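Local coordinates for protein FAD dependent oxidoreductase (Chelativorans sp. BNC1, PDB 6PXS) that binds FAD and, as iminodiacetate oxidase (IdaA), probably oxidises iminodiacetate, in a bacterium that degrades EDTA, at residues L71-L83 / G152-I164. Numbering follows the deposited sequence.
Sequences LIEELRGQGETEL and GRLLAASMLRVAI
L75, near the C-terminal end of helix 55-76, is a knob in a hole formed by L155, S158, M159 and V162 of helix 152-164, within the FAD-binding fold of a DadA-family oxidoreductase. The axes of 71-76 and 152-164 cross at 49°. L75 points at the partner helix, and its two methyls then part: CD1 meets CD1 of L155 at 3.6 Å, while CD2 rests against CG2 of V162 at 3.8 Å. One turn earlier, L71 has CG anti to the backbone N (chi1 -170°) and brings CD2 to CE of M159. M159 starts out away from helix 55-76, but its extended chain returns the methyl to L71. The side chain of L155 lies about 9 Å from the bound FAD, so this end of the apolar layer lies near L337 of the FAD site.

Beyond R76 the chain turns back through a Schellman motif with G79, at positive phi, as its C-prime residue; L75 O accepts from Q78 N and E80 N, which arrive from opposite faces of its carbonyl plane. The turn delivers E80 to helix 152-164. CB of E80 lies 3.8 Å from CB of S158, CG packs on CG2 of V162 at 3.9 Å, and the chain bends at chi2, turning the carboxylate toward R161. OE2 of E80 makes a salt bridge with NH1 of R161, at the guanidinium edge near its plane, though modelled too close to trust its length; OE1 lies 3.9 Å from CD of R161. Carboxylate and guanidinium planes are 37° apart. NH2 of R161 forms a salt bridge with OD1 of D256 of the second subunit, at the subunit interface. One face of the R161 guanidinium lies over its own helix, with A157 C 3.8 Å from the plane, over its centre.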
loop_
_atom_site.group_PDB
_atom_site.type_symbol
_atom_site.label_atom_id
_atom_site.label_comp_id
_atom_site.label_asym_id
_atom_site.label_seq_id
_atom_site.Cartn_x
_atom_site.Cartn_y
_atom_site.Cartn_z
ATOM N N LEU A 71 -21.425 -6.088 -26.018
ATOM C CA LEU A 71 -20.272 -6.632 -25.310
ATOM C C LEU A 71 -20.659 -7.165 -23.936
ATOM O O LEU A 71 -20.213 -8.248 -23.538
ATOM C CB LEU A 71 -19.201 -5.550 -25.192
ATOM C CG LEU A 71 -17.817 -5.959 -24.700
ATOM C CD1 LEU A 71 -17.227 -7.052 -25.576
ATOM C CD2 LEU A 71 -16.920 -4.738 -24.685
ATOM N N ILE A 72 -21.490 -6.423 -23.201
ATOM C CA ILE A 72 -21.844 -6.822 -21.840
ATOM C C ILE A 72 -22.502 -8.195 -21.843
ATOM O O ILE A 72 -22.174 -9.064 -21.025
ATOM C CB ILE A 72 -22.753 -5.762 -21.191
ATOM C CG1 ILE A 72 -22.010 -4.429 -21.040
ATOM C CG2 ILE A 72 -23.261 -6.249 -19.843
ATOM C CD1 ILE A 72 -20.805 -4.481 -20.122
ATOM N N GLU A 73 -23.447 -8.412 -22.760
ATOM C CA GLU A 73 -24.108 -9.711 -22.838
ATOM C C GLU A 73 -23.154 -10.781 -23.354
ATOM O O GLU A 73 -23.128 -11.903 -22.833
ATOM C CB GLU A 73 -25.345 -9.620 -23.731
ATOM C CG GLU A 73 -26.422 -8.682 -23.206
ATOM C CD GLU A 73 -27.040 -9.165 -21.907
ATOM O OE1 GLU A 73 -26.949 -10.377 -21.616
ATOM O OE2 GLU A 73 -27.616 -8.332 -21.174
ATOM N N GLU A 74 -22.364 -10.452 -24.377
ATOM C CA GLU A 74 -21.391 -11.406 -24.896
ATOM C C GLU A 74 -20.479 -11.909 -23.785
ATOM O O GLU A 74 -20.223 -13.113 -23.674
ATOM C CB GLU A 74 -20.577 -10.758 -26.016
ATOM C CG GLU A 74 -20.295 -11.671 -27.197
ATOM C CD GLU A 74 -19.689 -10.931 -28.375
ATOM O OE1 GLU A 74 -19.958 -9.720 -28.525
ATOM O OE2 GLU A 74 -18.940 -11.560 -29.153
ATOM N N LEU A 75 -19.986 -10.998 -22.944
ATOM C CA LEU A 75 -19.152 -11.405 -21.818
ATOM C C LEU A 75 -19.980 -12.085 -20.734
ATOM O O LEU A 75 -19.515 -13.038 -20.096
ATOM C CB LEU A 75 -18.419 -10.193 -21.246
ATOM C CG LEU A 75 -17.310 -9.603 -22.118
ATOM C CD1 LEU A 75 -16.912 -8.228 -21.607
ATOM C CD2 LEU A 75 -16.103 -10.529 -22.152
ATOM N N ARG A 76 -21.205 -11.606 -20.505
ATOM C CA ARG A 76 -22.062 -12.215 -19.492
ATOM C C ARG A 76 -22.263 -13.698 -19.771
ATOM O O ARG A 76 -22.134 -14.535 -18.870
ATOM C CB ARG A 76 -23.410 -11.491 -19.443
ATOM C CG ARG A 76 -24.411 -12.079 -18.449
ATOM C CD ARG A 76 -25.849 -11.867 -18.906
ATOM N NE ARG A 76 -26.763 -12.825 -18.287
ATOM C CZ ARG A 76 -26.954 -14.071 -18.717
ATOM N NH1 ARG A 76 -26.294 -14.528 -19.774
ATOM N NH2 ARG A 76 -27.808 -14.867 -18.086
ATOM N N GLY A 77 -22.569 -14.044 -21.019
ATOM C CA GLY A 77 -22.822 -15.424 -21.381
ATOM C C GLY A 77 -21.576 -16.285 -21.410
ATOM O O GLY A 77 -21.628 -17.443 -21.835
ATOM N N GLN A 78 -20.447 -15.735 -20.955
ATOM C CA GLN A 78 -19.177 -16.451 -20.936
ATOM C C GLN A 78 -18.603 -16.556 -19.526
ATOM O O GLN A 78 -17.418 -16.863 -19.365
ATOM C CB GLN A 78 -18.170 -15.769 -21.863
ATOM C CG GLN A 78 -17.207 -16.727 -22.544
ATOM C CD GLN A 78 -17.845 -17.465 -23.705
ATOM O OE1 GLN A 78 -18.867 -17.035 -24.242
ATOM N NE2 GLN A 78 -17.243 -18.580 -24.101
ATOM N N GLY A 79 -19.418 -16.305 -18.501
ATOM C CA GLY A 79 -18.972 -16.375 -17.128
ATOM C C GLY A 79 -18.440 -15.077 -16.560
ATOM O O GLY A 79 -18.124 -15.027 -15.364
ATOM N N GLU A 80 -18.329 -14.030 -17.374
ATOM C CA GLU A 80 -17.813 -12.735 -16.930
ATOM C C GLU A 80 -19.010 -11.827 -16.664
ATOM O O GLU A 80 -19.480 -11.110 -17.550
ATOM C CB GLU A 80 -16.873 -12.142 -17.973
ATOM C CG GLU A 80 -15.743 -13.070 -18.401
ATOM C CD GLU A 80 -14.861 -13.500 -17.242
ATOM O OE1 GLU A 80 -14.403 -14.662 -17.240
ATOM O OE2 GLU A 80 -14.628 -12.677 -16.331
ATOM N N THR A 81 -19.501 -11.857 -15.427
ATOM C CA THR A 81 -20.690 -11.111 -15.041
ATOM C C THR A 81 -20.392 -9.947 -14.105
ATOM O O THR A 81 -21.314 -9.198 -13.763
ATOM C CB THR A 81 -21.708 -12.048 -14.377
ATOM O OG1 THR A 81 -21.123 -12.655 -13.218
ATOM C CG2 THR A 81 -22.146 -13.131 -15.350
ATOM N N GLU A 82 -19.142 -9.770 -13.685
ATOM C CA GLU A 82 -18.755 -8.690 -12.778
ATOM C C GLU A 82 -17.825 -7.752 -13.545
ATOM O O GLU A 82 -16.601 -7.871 -13.477
ATOM C CB GLU A 82 -18.083 -9.244 -11.520
ATOM C CG GLU A 82 -18.832 -10.395 -10.854
ATOM C CD GLU A 82 -20.219 -10.005 -10.367
ATOM O OE1 GLU A 82 -20.573 -8.810 -10.451
ATOM O OE2 GLU A 82 -20.955 -10.898 -9.896
ATOM N N LEU A 83 -18.422 -6.804 -14.268
ATOM C CA LEU A 83 -17.677 -5.835 -15.057
ATOM C C LEU A 83 -17.891 -4.402 -14.594
ATOM O O LEU A 83 -17.334 -3.482 -15.204
ATOM C CB LEU A 83 -18.062 -5.947 -16.538
ATOM C CG LEU A 83 -17.977 -7.354 -17.131
ATOM C CD1 LEU A 83 -18.479 -7.364 -18.568
ATOM C CD2 LEU A 83 -16.555 -7.874 -17.055
ATOM N N GLY A 152 -13.050 0.104 -15.924
ATOM C CA GLY A 152 -12.152 -0.133 -17.044
ATOM C C GLY A 152 -11.274 -1.355 -16.859
ATOM O O GLY A 152 -11.108 -2.157 -17.780
ATOM N N ARG A 153 -10.696 -1.516 -15.665
ATOM C CA ARG A 153 -9.779 -2.628 -15.437
ATOM C C ARG A 153 -10.501 -3.968 -15.507
ATOM O O ARG A 153 -9.990 -4.923 -16.104
ATOM C CB ARG A 153 -9.082 -2.470 -14.085
ATOM C CG ARG A 153 -8.195 -3.655 -13.722
ATOM C CD ARG A 153 -7.352 -3.394 -12.484
ATOM N NE ARG A 153 -8.167 -3.116 -11.304
ATOM C CZ ARG A 153 -8.276 -1.928 -10.711
ATOM N NH1 ARG A 153 -9.050 -1.803 -9.641
ATOM N NH2 ARG A 153 -7.616 -0.868 -11.167
ATOM N N LEU A 154 -11.685 -4.062 -14.898
ATOM C CA LEU A 154 -12.414 -5.325 -14.908
ATOM C C LEU A 154 -12.879 -5.696 -16.309
ATOM O O LEU A 154 -12.964 -6.885 -16.636
ATOM C CB LEU A 154 -13.610 -5.248 -13.961
ATOM C CG LEU A 154 -13.266 -5.157 -12.476
ATOM C CD1 LEU A 154 -14.524 -4.934 -11.653
ATOM C CD2 LEU A 154 -12.532 -6.414 -12.024
ATOM N N LEU A 155 -13.190 -4.704 -17.143
ATOM C CA LEU A 155 -13.606 -4.997 -18.509
ATOM C C LEU A 155 -12.455 -5.590 -19.313
ATOM O O LEU A 155 -12.578 -6.678 -19.887
ATOM C CB LEU A 155 -14.136 -3.729 -19.176
ATOM C CG LEU A 155 -14.604 -3.888 -20.622
ATOM C CD1 LEU A 155 -15.689 -4.948 -20.719
ATOM C CD2 LEU A 155 -15.100 -2.563 -21.173
ATOM N N ALA A 156 -11.322 -4.886 -19.361
ATOM C CA ALA A 156 -10.177 -5.389 -20.112
ATOM C C ALA A 156 -9.702 -6.729 -19.569
ATOM O O ALA A 156 -9.223 -7.574 -20.334
ATOM C CB ALA A 156 -9.040 -4.368 -20.079
ATOM N N ALA A 157 -9.824 -6.943 -18.259
ATOM C CA ALA A 157 -9.435 -8.224 -17.679
ATOM C C ALA A 157 -10.328 -9.349 -18.187
ATOM O O ALA A 157 -9.841 -10.412 -18.588
ATOM C CB ALA A 157 -9.490 -8.143 -16.153
ATOM N N SER A 158 -11.646 -9.129 -18.179
ATOM C CA SER A 158 -12.570 -10.173 -18.608
ATOM C C SER A 158 -12.360 -10.531 -20.073
ATOM O O SER A 158 -12.405 -11.710 -20.444
ATOM C CB SER A 158 -14.008 -9.724 -18.363
ATOM O OG SER A 158 -14.241 -9.533 -16.979
ATOM N N MET A 159 -12.131 -9.527 -20.922
ATOM C CA MET A 159 -11.858 -9.802 -22.330
ATOM C C MET A 159 -10.653 -10.723 -22.481
ATOM O O MET A 159 -10.704 -11.718 -23.213
ATOM C CB MET A 159 -11.632 -8.493 -23.082
ATOM C CG MET A 159 -12.877 -7.638 -23.219
ATOM S SD MET A 159 -12.739 -6.444 -24.559
ATOM C CE MET A 159 -13.782 -5.136 -23.934
ATOM N N LEU A 160 -9.555 -10.402 -21.793
ATOM C CA LEU A 160 -8.389 -11.279 -21.822
ATOM C C LEU A 160 -8.749 -12.685 -21.358
ATOM O O LEU A 160 -8.342 -13.674 -21.979
ATOM C CB LEU A 160 -7.276 -10.699 -20.950
ATOM C CG LEU A 160 -6.536 -9.495 -21.531
ATOM C CD1 LEU A 160 -5.651 -8.852 -20.473
ATOM C CD2 LEU A 160 -5.707 -9.912 -22.735
ATOM N N ARG A 161 -9.512 -12.793 -20.270
ATOM C CA ARG A 161 -9.901 -14.107 -19.770
ATOM C C ARG A 161 -10.637 -14.905 -20.840
ATOM O O ARG A 161 -10.359 -16.092 -21.047
ATOM C CB ARG A 161 -10.759 -13.954 -18.514
ATOM C CG ARG A 161 -9.957 -14.053 -17.226
ATOM C CD ARG A 161 -10.818 -13.861 -15.987
ATOM N NE ARG A 161 -10.540 -12.580 -15.336
ATOM C CZ ARG A 161 -11.406 -11.577 -15.213
ATOM N NH1 ARG A 161 -12.645 -11.679 -15.677
ATOM N NH2 ARG A 161 -11.028 -10.462 -14.605
ATOM N N VAL A 162 -11.582 -14.268 -21.535
ATOM C CA VAL A 162 -12.296 -14.957 -22.605
ATOM C C VAL A 162 -11.348 -15.291 -23.749
ATOM O O VAL A 162 -11.475 -16.338 -24.395
ATOM C CB VAL A 162 -13.485 -14.109 -23.091
ATOM C CG1 VAL A 162 -14.138 -14.763 -24.299
ATOM C CG2 VAL A 162 -14.494 -13.915 -21.973
ATOM N N ALA A 163 -10.384 -14.410 -24.020
ATOM C CA ALA A 163 -9.443 -14.656 -25.108
ATOM C C ALA A 163 -8.555 -15.856 -24.804
ATOM O O ALA A 163 -8.344 -16.719 -25.664
ATOM C CB ALA A 163 -8.595 -13.410 -25.357
ATOM N N ILE A 164 -8.023 -15.927 -23.581
ATOM C CA ILE A 164 -7.131 -17.025 -23.227
ATOM C C ILE A 164 -7.903 -18.331 -23.111
ATOM O O ILE A 164 -7.381 -19.400 -23.451
ATOM C CB ILE A 164 -6.372 -16.689 -21.930
ATOM C CG1 ILE A 164 -5.461 -15.483 -22.176
ATOM C CG2 ILE A 164 -5.577 -17.901 -21.450
ATOM C CD1 ILE A 164 -4.666 -15.049 -20.974
#